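Side-chain contacts in phage-related conserved hypothetical protein, BB2244 (Bordetella bronchiseptica, PDB 2BDV), which is of unknown function but is an SRAP-type protein that probably binds abasic sites in single-stranded DNA: residues V15-P20 with P126-G131; I95-D100 with F147-N152; A130-W135 with R175-P180. All blocks are in the same frame, centred on the assembly; numbering follows the deposited sequence.

Contact 1: residues V15-P20 with P126-G131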
ATOM      1  N   VAL A  15      -2.798 -12.619   8.210  1.00 21.44           N
ATOM      2  CA  VAL A  15      -3.363 -13.763   7.507  1.00 21.41           C
ATOM      3  C   VAL A  15      -4.739 -14.115   8.069  1.00 23.39           C
ATOM      4  O   VAL A  15      -5.665 -14.397   7.317  1.00 23.01           O
ATOM      5  CB  VAL A  15      -2.443 -14.990   7.643  1.00 22.17           C
ATOM      6  CG1 VAL A  15      -3.154 -16.242   7.136  1.00 21.49           C
ATOM      7  CG2 VAL A  15      -1.158 -14.755   6.867  1.00 19.30           C
ATOM      8  N   GLU A  16      -4.855 -14.103   9.393  1.00 24.22           N
ATOM      9  CA  GLU A  16      -6.108 -14.424  10.069  1.00 27.83           C
ATOM     10  C   GLU A  16      -7.245 -13.513   9.599  1.00 28.16           C
ATOM     11  O   GLU A  16      -8.383 -13.954   9.461  1.00 28.74           O
ATOM     12  CB  GLU A  16      -5.913 -14.313  11.590  1.00 28.99           C
ATOM     13  CG  GLU A  16      -7.173 -14.489  12.447  1.00 35.75           C
ATOM     14  CD  GLU A  16      -7.799 -15.880  12.368  1.00 39.40           C
ATOM     15  OE1 GLU A  16      -8.837 -16.095  13.030  1.00 39.52           O
ATOM     16  OE2 GLU A  16      -7.263 -16.757  11.654  1.00 44.05           O
ATOM     17  N   ILE A  17      -6.933 -12.248   9.335  1.00 27.75           N
ATOM     18  CA  ILE A  17      -7.948 -11.311   8.878  1.00 27.61           C
ATOM     19  C   ILE A  17      -8.321 -11.531   7.415  1.00 27.77           C
ATOM     20  O   ILE A  17      -9.502 -11.495   7.058  1.00 29.52           O
ATOM     21  CB  ILE A  17      -7.482  -9.856   9.065  1.00 28.79           C
ATOM     22  CG1 ILE A  17      -7.340  -9.560  10.557  1.00 29.70           C
ATOM     23  CG2 ILE A  17      -8.464  -8.901   8.398  1.00 29.31           C
ATOM     24  CD1 ILE A  17      -6.951  -8.147  10.872  1.00 32.08           C
ATOM     25  N   LEU A  18      -7.325 -11.763   6.564  1.00 25.91           N
ATOM     26  CA  LEU A  18      -7.595 -11.978   5.141  1.00 24.80           C
ATOM     27  C   LEU A  18      -8.103 -13.389   4.851  1.00 24.08           C
ATOM     28  O   LEU A  18      -9.099 -13.579   4.145  1.00 22.29           O
ATOM     29  CB  LEU A  18      -6.338 -11.701   4.307  1.00 23.39           C
ATOM     30  CG  LEU A  18      -6.439 -11.961   2.797  1.00 21.76           C
ATOM     31  CD1 LEU A  18      -7.466 -11.018   2.176  1.00 21.44           C
ATOM     32  CD2 LEU A  18      -5.073 -11.753   2.159  1.00 21.15           C
ATOM     33  N   TRP A  19      -7.415 -14.381   5.398  1.00 24.75           N
ATOM     34  CA  TRP A  19      -7.799 -15.769   5.192  1.00 26.12           C
ATOM     35  C   TRP A  19      -8.117 -16.412   6.536  1.00 28.86           C
ATOM     36  O   TRP A  19      -7.342 -17.223   7.046  1.00 28.59           O
ATOM     37  CB  TRP A  19      -6.659 -16.526   4.494  1.00 22.23           C
ATOM     38  CG  TRP A  19      -6.350 -16.017   3.122  1.00 20.92           C
ATOM     39  CD1 TRP A  19      -7.225 -15.884   2.080  1.00 20.42           C
ATOM     40  CD2 TRP A  19      -5.066 -15.618   2.621  1.00 18.64           C
ATOM     41  NE1 TRP A  19      -6.564 -15.430   0.962  1.00 19.81           N
ATOM     42  CE2 TRP A  19      -5.239 -15.259   1.268  1.00 16.85           C
ATOM     43  CE3 TRP A  19      -3.784 -15.531   3.184  1.00 19.59           C
ATOM     44  CZ2 TRP A  19      -4.182 -14.817   0.467  1.00 19.86           C
ATOM     45  CZ3 TRP A  19      -2.726 -15.092   2.383  1.00 15.33           C
ATOM     46  CH2 TRP A  19      -2.935 -14.741   1.044  1.00 18.32           C
ATOM     47  N   PRO A  20      -9.273 -16.060   7.125  1.00 32.54           N
ATOM     48  CA  PRO A  20      -9.681 -16.611   8.422  1.00 36.17           C
ATOM     49  C   PRO A  20      -9.593 -18.127   8.452  1.00 39.52           C
ATOM     50  O   PRO A  20     -10.035 -18.799   7.521  1.00 40.33           O
ATOM     51  CB  PRO A  20     -11.113 -16.107   8.578  1.00 35.03           C
ATOM     52  CG  PRO A  20     -11.087 -14.802   7.838  1.00 35.39           C
ATOM     53  CD  PRO A  20     -10.313 -15.166   6.590  1.00 32.14           C
ATOM     54  N   PRO A 126      -5.869  -4.306  11.704  1.00 23.28           N
ATOM     55  CA  PRO A 126      -4.953  -4.283  10.559  1.00 21.32           C
ATOM     56  C   PRO A 126      -5.679  -3.952   9.261  1.00 21.67           C
ATOM     57  O   PRO A 126      -6.772  -4.455   9.006  1.00 20.56           O
ATOM     58  CB  PRO A 126      -4.374  -5.695  10.557  1.00 23.48           C
ATOM     59  CG  PRO A 126      -4.305  -6.005  12.020  1.00 24.72           C
ATOM     60  CD  PRO A 126      -5.647  -5.513  12.523  1.00 22.45           C
ATOM     61  N   LEU A 127      -5.062  -3.113   8.441  1.00 20.66           N
ATOM     62  CA  LEU A 127      -5.660  -2.697   7.185  1.00 19.62           C
ATOM     63  C   LEU A 127      -5.136  -3.522   6.011  1.00 21.60           C
ATOM     64  O   LEU A 127      -4.001  -4.001   6.032  1.00 22.52           O
ATOM     65  CB  LEU A 127      -5.358  -1.217   6.957  1.00 19.57           C
ATOM     66  CG  LEU A 127      -5.445  -0.346   8.214  1.00 20.30           C
ATOM     67  CD1 LEU A 127      -4.941   1.039   7.866  1.00 22.46           C
ATOM     68  CD2 LEU A 127      -6.876  -0.286   8.753  1.00 21.63           C
ATOM     69  N   LEU A 128      -5.962  -3.690   4.984  1.00 19.48           N
ATOM     70  CA  LEU A 128      -5.543  -4.451   3.816  1.00 18.83           C
ATOM     71  C   LEU A 128      -5.473  -3.507   2.623  1.00 17.21           C
ATOM     72  O   LEU A 128      -6.474  -3.305   1.928  1.00 14.82           O
ATOM     73  CB  LEU A 128      -6.533  -5.602   3.550  1.00 16.78           C
ATOM     74  CG  LEU A 128      -6.838  -6.519   4.749  1.00 17.70           C
ATOM     75  CD1 LEU A 128      -7.870  -7.572   4.350  1.00 15.06           C
ATOM     76  CD2 LEU A 128      -5.576  -7.188   5.250  1.00 14.91           C
ATOM     77  N   PHE A 129      -4.296  -2.918   2.391  1.00 16.78           N
ATOM     78  CA  PHE A 129      -4.132  -1.984   1.273  1.00 16.78           C
ATOM     79  C   PHE A 129      -4.049  -2.745  -0.036  1.00 14.77           C
ATOM     80  O   PHE A 129      -3.351  -3.746  -0.135  1.00 15.02           O
ATOM     81  CB  PHE A 129      -2.860  -1.108   1.404  1.00 16.30           C
ATOM     82  CG  PHE A 129      -2.846  -0.193   2.606  1.00 18.63           C
ATOM     83  CD1 PHE A 129      -4.015   0.098   3.301  1.00 19.79           C
ATOM     84  CD2 PHE A 129      -1.646   0.360   3.055  1.00 18.00           C
ATOM     85  CE1 PHE A 129      -3.989   0.914   4.425  1.00 18.88           C
ATOM     86  CE2 PHE A 129      -1.615   1.174   4.173  1.00 17.72           C
ATOM     87  CZ  PHE A 129      -2.786   1.453   4.861  1.00 18.20           C
ATOM     88  N   ALA A 130      -4.780  -2.264  -1.034  1.00 15.32           N
ATOM     89  CA  ALA A 130      -4.774  -2.867  -2.357  1.00 15.84           C
ATOM     90  C   ALA A 130      -3.471  -2.424  -3.019  1.00 15.61           C
ATOM     91  O   ALA A 130      -3.045  -1.276  -2.865  1.00 13.61           O
ATOM     92  CB  ALA A 130      -5.964  -2.371  -3.158  1.00 13.94           C
ATOM     93  N   GLY A 131      -2.835  -3.332  -3.751  1.00 15.90           N
ATOM     94  CA  GLY A 131      -1.587  -2.992  -4.410  1.00 14.88           C
ATOM     95  C   GLY A 131      -1.376  -3.705  -5.729  1.00 14.20           C
ATOM     96  O   GLY A 131      -2.058  -4.676  -6.040  1.00 14.67           O
TER
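Ile17, in the last turn of helix 11-18, meets Pro126 of strand 126-133. Its delta methyl CD1 does the touching. It rests against the CB-CG-CD edge of the proline ring, closest to CD, with Ile17 CD1 to Pro126 CD at 3.4 Å. Pro126 CB and CG are also close, each 3.6 Å from Ile17 CD1. The isoleucine is extended at chi2 (-177°), which carries CD1 out to the ring. The two side chains cross at about a right angle, and the CD1–CD pair is tighter than usual for carbons. The other branch of Ile17 turns to the next inward residue of the strand, with Ile17 CG2 to Leu128 CD1 at 4.3 Å.

Leu18 follows and shares the same methyl of Leu128: Leu18 CD1 to Leu128 CD1 is 4.1 Å. Leu128 CD1 thus lies against both helix residues. The second methyl of Leu18, CD2, sits over one face of the Trp19 ring, toward its rim. Trp19 leaves helical geometry, although Trp19 N still bonds to Val15 O (2.6 Å).

No hydrogen bond crosses between the segments, so the joint is apolar packing. Met45 of strand 43-46 touches both Leu18 and Leu128, and Leu18 also reaches Leu96 of strand 94-99. Helix 171-178 packs alongside: Pro171 touches Ile17, and Ala174 touches both leucines.

Contact 2: residues I95-D100 with F147-N152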
ATOM      1  N   ILE A  95      -2.033  -7.516  -5.485  1.00 17.60           N
ATOM      2  CA  ILE A  95      -1.580  -7.967  -4.175  1.00 17.72           C
ATOM      3  C   ILE A  95      -2.175  -7.087  -3.078  1.00 17.14           C
ATOM      4  O   ILE A  95      -2.800  -6.061  -3.347  1.00 16.44           O
ATOM      5  CB  ILE A  95      -0.038  -7.885  -4.047  1.00 16.72           C
ATOM      6  CG1 ILE A  95       0.407  -6.419  -3.974  1.00 15.96           C
ATOM      7  CG2 ILE A  95       0.624  -8.560  -5.243  1.00 17.94           C
ATOM      8  CD1 ILE A  95       1.828  -6.209  -3.425  1.00 14.24           C
ATOM      9  N   LEU A  96      -1.963  -7.504  -1.840  1.00 16.71           N
ATOM     10  CA  LEU A  96      -2.426  -6.751  -0.695  1.00 17.13           C
ATOM     11  C   LEU A  96      -1.204  -6.466   0.171  1.00 16.20           C
ATOM     12  O   LEU A  96      -0.300  -7.294   0.273  1.00 13.36           O
ATOM     13  CB  LEU A  96      -3.459  -7.552   0.102  1.00 14.84           C
ATOM     14  CG  LEU A  96      -4.742  -7.854  -0.670  1.00 16.35           C
ATOM     15  CD1 LEU A  96      -5.487  -9.013  -0.045  1.00 15.23           C
ATOM     16  CD2 LEU A  96      -5.607  -6.593  -0.702  1.00 16.26           C
ATOM     17  N   VAL A  97      -1.174  -5.276   0.764  1.00 16.21           N
ATOM     18  CA  VAL A  97      -0.091  -4.883   1.651  1.00 14.72           C
ATOM     19  C   VAL A  97      -0.699  -4.594   3.014  1.00 16.59           C
ATOM     20  O   VAL A  97      -1.354  -3.562   3.208  1.00 18.22           O
ATOM     21  CB  VAL A  97       0.623  -3.600   1.180  1.00 14.15           C
ATOM     22  CG1 VAL A  97       1.710  -3.231   2.181  1.00 11.57           C
ATOM     23  CG2 VAL A  97       1.233  -3.803  -0.201  1.00 11.50           C
ATOM     24  N   PRO A  98      -0.504  -5.502   3.979  1.00 17.64           N
ATOM     25  CA  PRO A  98      -1.054  -5.297   5.318  1.00 17.57           C
ATOM     26  C   PRO A  98      -0.369  -4.134   6.040  1.00 19.14           C
ATOM     27  O   PRO A  98       0.819  -3.873   5.829  1.00 17.37           O
ATOM     28  CB  PRO A  98      -0.809  -6.641   5.991  1.00 16.90           C
ATOM     29  CG  PRO A  98       0.419  -7.132   5.324  1.00 17.57           C
ATOM     30  CD  PRO A  98       0.164  -6.808   3.883  1.00 17.40           C
ATOM     31  N   ALA A  99      -1.135  -3.441   6.884  1.00 19.94           N
ATOM     32  CA  ALA A  99      -0.632  -2.300   7.637  1.00 18.93           C
ATOM     33  C   ALA A  99      -1.514  -1.915   8.825  1.00 20.10           C
ATOM     34  O   ALA A  99      -2.746  -1.947   8.754  1.00 18.18           O
ATOM     35  CB  ALA A  99      -0.481  -1.101   6.709  1.00 18.80           C
ATOM     36  N   ASP A 100      -0.868  -1.535   9.918  1.00 21.21           N
ATOM     37  CA  ASP A 100      -1.581  -1.118  11.112  1.00 23.19           C
ATOM     38  C   ASP A 100      -1.968   0.351  10.947  1.00 21.76           C
ATOM     39  O   ASP A 100      -2.878   0.851  11.614  1.00 22.90           O
ATOM     40  CB  ASP A 100      -0.677  -1.346  12.324  1.00 24.08           C
ATOM     41  CG  ASP A 100      -0.399  -2.823  12.554  1.00 28.00           C
ATOM     42  OD1 ASP A 100      -1.223  -3.483  13.211  1.00 30.46           O
ATOM     43  OD2 ASP A 100       0.624  -3.338  12.054  1.00 29.37           O
ATOM     44  N   PHE A 147       6.388  -2.883  -6.256  1.00 17.83           N
ATOM     45  CA  PHE A 147       4.950  -2.625  -6.301  1.00 14.65           C
ATOM     46  C   PHE A 147       4.591  -1.207  -5.875  1.00 14.36           C
ATOM     47  O   PHE A 147       5.436  -0.471  -5.376  1.00 11.71           O
ATOM     48  CB  PHE A 147       4.187  -3.628  -5.418  1.00 17.17           C
ATOM     49  CG  PHE A 147       4.423  -3.457  -3.936  1.00 19.07           C
ATOM     50  CD1 PHE A 147       5.339  -4.261  -3.269  1.00 18.83           C
ATOM     51  CD2 PHE A 147       3.708  -2.508  -3.203  1.00 21.22           C
ATOM     52  CE1 PHE A 147       5.543  -4.133  -1.893  1.00 19.88           C
ATOM     53  CE2 PHE A 147       3.903  -2.368  -1.818  1.00 20.18           C
ATOM     54  CZ  PHE A 147       4.824  -3.183  -1.162  1.00 19.09           C
ATOM     55  N   ALA A 148       3.338  -0.824  -6.100  1.00 12.34           N
ATOM     56  CA  ALA A 148       2.855   0.487  -5.688  1.00 14.87           C
ATOM     57  C   ALA A 148       1.542   0.275  -4.908  1.00 15.38           C
ATOM     58  O   ALA A 148       0.789  -0.659  -5.198  1.00 16.71           O
ATOM     59  CB  ALA A 148       2.615   1.370  -6.907  1.00 14.08           C
ATOM     60  N   ILE A 149       1.279   1.113  -3.908  1.00 13.74           N
ATOM     61  CA  ILE A 149       0.038   1.005  -3.142  1.00 14.22           C
ATOM     62  C   ILE A 149      -1.042   1.759  -3.919  1.00 13.67           C
ATOM     63  O   ILE A 149      -0.808   2.882  -4.350  1.00 13.87           O
ATOM     64  CB  ILE A 149       0.150   1.661  -1.730  1.00 14.69           C
ATOM     65  CG1 ILE A 149       1.284   1.019  -0.930  1.00 15.74           C
ATOM     66  CG2 ILE A 149      -1.151   1.481  -0.952  1.00 11.99           C
ATOM     67  CD1 ILE A 149       1.234  -0.487  -0.957  1.00 21.22           C
ATOM     68  N   VAL A 150      -2.207   1.146  -4.124  1.00 14.77           N
ATOM     69  CA  VAL A 150      -3.290   1.834  -4.842  1.00 14.59           C
ATOM     70  C   VAL A 150      -3.797   2.950  -3.931  1.00 15.93           C
ATOM     71  O   VAL A 150      -4.186   2.693  -2.795  1.00 17.10           O
ATOM     72  CB  VAL A 150      -4.472   0.910  -5.154  1.00 14.23           C
ATOM     73  CG1 VAL A 150      -5.580   1.708  -5.843  1.00 11.77           C
ATOM     74  CG2 VAL A 150      -4.018  -0.242  -6.031  1.00 12.21           C
ATOM     75  N   THR A 151      -3.780   4.179  -4.443  1.00 14.86           N
ATOM     76  CA  THR A 151      -4.209   5.362  -3.703  1.00 16.76           C
ATOM     77  C   THR A 151      -5.409   6.079  -4.346  1.00 17.89           C
ATOM     78  O   THR A 151      -5.615   6.018  -5.559  1.00 14.29           O
ATOM     79  CB  THR A 151      -3.055   6.374  -3.594  1.00 13.21           C
ATOM     80  OG1 THR A 151      -2.518   6.617  -4.900  1.00 14.74           O
ATOM     81  CG2 THR A 151      -1.944   5.830  -2.693  1.00 13.56           C
ATOM     82  N   ASN A 152      -6.176   6.782  -3.518  1.00 18.63           N
ATOM     83  CA  ASN A 152      -7.344   7.518  -3.973  1.00 21.13           C
ATOM     84  C   ASN A 152      -7.001   8.995  -4.007  1.00 23.33           C
ATOM     85  O   ASN A 152      -7.416   9.765  -3.134  1.00 23.69           O
ATOM     86  CB  ASN A 152      -8.506   7.284  -3.015  1.00 22.38           C
ATOM     87  CG  ASN A 152      -9.827   7.773  -3.566  1.00 23.12           C
ATOM     88  OD1 ASN A 152     -10.865   7.614  -2.927  1.00 20.88           O
ATOM     89  ND2 ASN A 152      -9.796   8.370  -4.756  1.00 23.96           N
TER
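Ile95 and Val97 meet Phe147 and Ile149 on one side of the mixed four-stranded sheet of this SRAP-family protein. Strands 94-99 and 147-151 are not neighbours in that sheet. Strand 126-133 runs between them, hydrogen-bonded to both. The two flanking strands cross at -79°, with their axes 8.4 Å apart at the closest point. This large angle is consistent with a strong twist across the sheet. The contact is buried near the centre of the chain, wholly apolar, and made by side chains alone.

Ile95 brings its delta methyl over one face of the Phe147 ring. This is a CH-pi contact, with Ile95 CD1 4.1 Å from the centroid of the Phe147 ring and 22° off its normal. The methyl is displaced toward the CG side, and Ile95 CD1 to Phe147 CG is 3.8 Å. Both side chains start out between the backbone N and the carbonyl carbon, with chi1 near +70°. The two cross at about a right angle, and these torsions turn the methyl and the ring toward each other. Trp60 stacks with the Phe147 ring and also touches Ile149. Thr44 of strand 43-46 touches both Ile95 and Phe147.

The Val97 and Phe147 side chains come from opposite directions, and Val97 meets the ring obliquely, near its far end. Val97 CG2 is 3.4 Å from Phe147 CE2 and 3.8 Å from Phe147 CZ. The same methyl also meets Ile149, whose side chain crosses that of Val97 at about a right angle. Here the packing is tight: Val97 CG2 to Ile149 CD1 is 3.4 Å.

Contact 3: residues A130-W135 with R175-P180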
ATOM      1  N   ALA A 130      -4.780  -2.264  -1.034  1.00 15.32           N
ATOM      2  CA  ALA A 130      -4.774  -2.867  -2.357  1.00 15.84           C
ATOM      3  C   ALA A 130      -3.471  -2.424  -3.019  1.00 15.61           C
ATOM      4  O   ALA A 130      -3.045  -1.276  -2.865  1.00 13.61           O
ATOM      5  CB  ALA A 130      -5.964  -2.371  -3.158  1.00 13.94           C
ATOM      6  N   GLY A 131      -2.835  -3.332  -3.751  1.00 15.90           N
ATOM      7  CA  GLY A 131      -1.587  -2.992  -4.410  1.00 14.88           C
ATOM      8  C   GLY A 131      -1.376  -3.705  -5.729  1.00 14.20           C
ATOM      9  O   GLY A 131      -2.058  -4.676  -6.040  1.00 14.67           O
ATOM     10  N   LEU A 132      -0.419  -3.212  -6.505  1.00 15.66           N
ATOM     11  CA  LEU A 132      -0.094  -3.788  -7.803  1.00 15.95           C
ATOM     12  C   LEU A 132       1.415  -4.010  -7.867  1.00 17.33           C
ATOM     13  O   LEU A 132       2.208  -3.093  -7.626  1.00 17.78           O
ATOM     14  CB  LEU A 132      -0.541  -2.844  -8.926  1.00 14.45           C
ATOM     15  CG  LEU A 132      -2.043  -2.583  -9.084  1.00 14.24           C
ATOM     16  CD1 LEU A 132      -2.276  -1.516 -10.149  1.00 15.53           C
ATOM     17  CD2 LEU A 132      -2.749  -3.881  -9.461  1.00  6.07           C
ATOM     18  N   SER A 133       1.806  -5.229  -8.204  1.00 15.96           N
ATOM     19  CA  SER A 133       3.214  -5.573  -8.270  1.00 16.73           C
ATOM     20  C   SER A 133       3.596  -6.147  -9.627  1.00 18.26           C
ATOM     21  O   SER A 133       2.784  -6.779 -10.304  1.00 20.88           O
ATOM     22  CB  SER A 133       3.538  -6.579  -7.156  1.00 16.66           C
ATOM     23  OG  SER A 133       4.806  -7.181  -7.338  1.00 19.00           O
ATOM     24  N   ALA A 134       4.837  -5.905 -10.023  1.00 18.12           N
ATOM     25  CA  ALA A 134       5.340  -6.411 -11.282  1.00 18.55           C
ATOM     26  C   ALA A 134       6.211  -7.630 -11.003  1.00 20.33           C
ATOM     27  O   ALA A 134       6.882  -8.144 -11.895  1.00 20.69           O
ATOM     28  CB  ALA A 134       6.147  -5.341 -11.995  1.00 18.61           C
ATOM     29  N   TRP A 135       6.232  -8.098  -9.763  1.00 18.38           N
ATOM     30  CA  TRP A 135       7.044  -9.271  -9.499  1.00 20.81           C
ATOM     31  C   TRP A 135       6.257 -10.510  -9.916  1.00 21.55           C
ATOM     32  O   TRP A 135       5.027 -10.525  -9.863  1.00 24.14           O
ATOM     33  CB  TRP A 135       7.417  -9.365  -8.022  1.00 20.09           C
ATOM     34  CG  TRP A 135       8.212 -10.590  -7.721  1.00 22.64           C
ATOM     35  CD1 TRP A 135       9.563 -10.746  -7.838  1.00 23.19           C
ATOM     36  CD2 TRP A 135       7.702 -11.848  -7.268  1.00 22.15           C
ATOM     37  NE1 TRP A 135       9.926 -12.026  -7.479  1.00 21.58           N
ATOM     38  CE2 TRP A 135       8.799 -12.722  -7.124  1.00 22.07           C
ATOM     39  CE3 TRP A 135       6.419 -12.322  -6.968  1.00 21.76           C
ATOM     40  CZ2 TRP A 135       8.655 -14.041  -6.695  1.00 23.62           C
ATOM     41  CZ3 TRP A 135       6.271 -13.631  -6.543  1.00 22.68           C
ATOM     42  CH2 TRP A 135       7.384 -14.478  -6.407  1.00 23.96           C
ATOM     43  N   ARG A 175     -10.184 -10.467  -0.370  1.00 20.22           N
ATOM     44  CA  ARG A 175     -10.008 -11.828  -0.863  1.00 21.36           C
ATOM     45  C   ARG A 175     -10.324 -11.871  -2.343  1.00 19.45           C
ATOM     46  O   ARG A 175      -9.617 -12.506  -3.113  1.00 18.69           O
ATOM     47  CB  ARG A 175     -10.939 -12.807  -0.140  1.00 22.71           C
ATOM     48  CG  ARG A 175     -10.619 -12.987   1.318  1.00 26.90           C
ATOM     49  CD  ARG A 175     -11.720 -13.716   2.067  1.00 27.82           C
ATOM     50  NE  ARG A 175     -11.602 -13.386   3.483  1.00 34.22           N
ATOM     51  CZ  ARG A 175     -12.600 -12.960   4.242  1.00 33.62           C
ATOM     52  NH1 ARG A 175     -13.817 -12.818   3.728  1.00 33.18           N
ATOM     53  NH2 ARG A 175     -12.365 -12.639   5.507  1.00 36.80           N
ATOM     54  N   GLU A 176     -11.393 -11.197  -2.745  1.00 20.27           N
ATOM     55  CA  GLU A 176     -11.755 -11.196  -4.154  1.00 22.13           C
ATOM     56  C   GLU A 176     -10.646 -10.538  -4.967  1.00 21.29           C
ATOM     57  O   GLU A 176     -10.308 -11.010  -6.042  1.00 21.78           O
ATOM     58  CB  GLU A 176     -13.058 -10.449  -4.364  1.00 24.54           C
ATOM     59  CG  GLU A 176     -13.995 -11.121  -5.338  1.00 28.10           C
ATOM     60  CD  GLU A 176     -15.269 -10.329  -5.494  1.00 30.43           C
ATOM     61  OE1 GLU A 176     -15.666  -9.682  -4.503  1.00 32.85           O
ATOM     62  OE2 GLU A 176     -15.872 -10.352  -6.588  1.00 33.64           O
ATOM     63  N   TRP A 177     -10.076  -9.455  -4.441  1.00 20.07           N
ATOM     64  CA  TRP A 177      -9.006  -8.752  -5.132  1.00 20.68           C
ATOM     65  C   TRP A 177      -7.798  -9.649  -5.433  1.00 20.82           C
ATOM     66  O   TRP A 177      -7.303  -9.653  -6.554  1.00 19.53           O
ATOM     67  CB  TRP A 177      -8.578  -7.525  -4.310  1.00 21.96           C
ATOM     68  CG  TRP A 177      -7.367  -6.775  -4.831  1.00 18.90           C
ATOM     69  CD1 TRP A 177      -6.088  -6.839  -4.341  1.00 19.83           C
ATOM     70  CD2 TRP A 177      -7.338  -5.815  -5.895  1.00 19.18           C
ATOM     71  NE1 TRP A 177      -5.269  -5.972  -5.028  1.00 18.56           N
ATOM     72  CE2 TRP A 177      -6.007  -5.336  -5.991  1.00 19.66           C
ATOM     73  CE3 TRP A 177      -8.304  -5.313  -6.780  1.00 17.24           C
ATOM     74  CZ2 TRP A 177      -5.622  -4.373  -6.936  1.00 17.19           C
ATOM     75  CZ3 TRP A 177      -7.920  -4.357  -7.716  1.00 16.55           C
ATOM     76  CH2 TRP A 177      -6.587  -3.899  -7.787  1.00 16.35           C
ATOM     77  N   VAL A 178      -7.342 -10.428  -4.452  1.00 21.71           N
ATOM     78  CA  VAL A 178      -6.176 -11.295  -4.655  1.00 23.49           C
ATOM     79  C   VAL A 178      -6.467 -12.601  -5.427  1.00 23.49           C
ATOM     80  O   VAL A 178      -5.540 -13.279  -5.875  1.00 23.92           O
ATOM     81  CB  VAL A 178      -5.498 -11.644  -3.291  1.00 25.71           C
ATOM     82  CG1 VAL A 178      -6.464 -12.440  -2.407  1.00 27.47           C
ATOM     83  CG2 VAL A 178      -4.231 -12.465  -3.524  1.00 28.67           C
ATOM     84  N   ASP A 179      -7.749 -12.932  -5.585  1.00 23.03           N
ATOM     85  CA  ASP A 179      -8.208 -14.142  -6.288  1.00 23.04           C
ATOM     86  C   ASP A 179      -7.944 -14.030  -7.794  1.00 24.83           C
ATOM     87  O   ASP A 179      -8.617 -13.274  -8.502  1.00 25.74           O
ATOM     88  CB  ASP A 179      -9.714 -14.344  -6.026  1.00 23.79           C
ATOM     89  CG  ASP A 179     -10.225 -15.732  -6.443  1.00 25.77           C
ATOM     90  OD1 ASP A 179     -11.270 -16.157  -5.897  1.00 26.49           O
ATOM     91  OD2 ASP A 179      -9.610 -16.382  -7.313  1.00 24.36           O
ATOM     92  N   PRO A 180      -6.968 -14.797  -8.302  1.00 24.07           N
ATOM     93  CA  PRO A 180      -6.615 -14.778  -9.723  1.00 24.08           C
ATOM     94  C   PRO A 180      -7.803 -15.033 -10.659  1.00 24.65           C
ATOM     95  O   PRO A 180      -7.765 -14.673 -11.835  1.00 21.46           O
ATOM     96  CB  PRO A 180      -5.534 -15.853  -9.821  1.00 23.61           C
ATOM     97  CG  PRO A 180      -5.907 -16.812  -8.748  1.00 25.57           C
ATOM     98  CD  PRO A 180      -6.300 -15.910  -7.605  1.00 25.13           C
TER
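Ala130, Gly131 and Leu132 pack against the indole of Trp177, where helix 171-178 lies on the mixed sheet of the SRAP fold. Trp177 is the one residue of 175-180 that touches 130-135.

The apolar contacts come first. Ala130 CB sits over one face of the indole, toward the rim, at 4.1 Å from Trp177 CE2. Leu132 approaches the six-membered ring obliquely, and Leu132 CD2 lies 3.9 Å from Trp177 CZ2. The leucine and the indole cross at about a right angle. Trp177 has CG anti to its backbone N (chi1 174°), and the ring extends from the helix to the strand. Ala187 and Leu191 of helix 184-191 also touch the indole.

The polar approach is of another kind. Gly131 O lies at the indole edge, in the ring plane, but Trp177 NE1 stands 3.6 Å from Gly131 O and makes no hydrogen bond to it. NE1 gives its hydrogen bond to Ile95 O on strand 94-99, which also receives Gly131 N.

Beyond the indole, the strand ends in an ST turn. Ser133 OG accepts Trp135 N at 3.0 Å, and the N-H...O angle is 166°.

In the fold
All three contacts involve the mixed sheet. Contacts 1 and 3 both use strand 126-133 and share Ala130 and Gly131. Each sets a helix against that strand: helix 11-18 in contact 1, helix 171-178 in contact 3. Contact 2 joins the two strands that flank it. The centre of contact 2 is about 2 Å from the centre of the chain. Contact 3 is also buried but farther out, and contact 1 is only partly buried. Contact 1 is aliphatic, contact 2 adds a phenyl face, and contact 3 turns on an indole with a polar NE1. The helices of contacts 1 and 3 are tied by a hydrogen bond from Arg175 NE to Leu18 O.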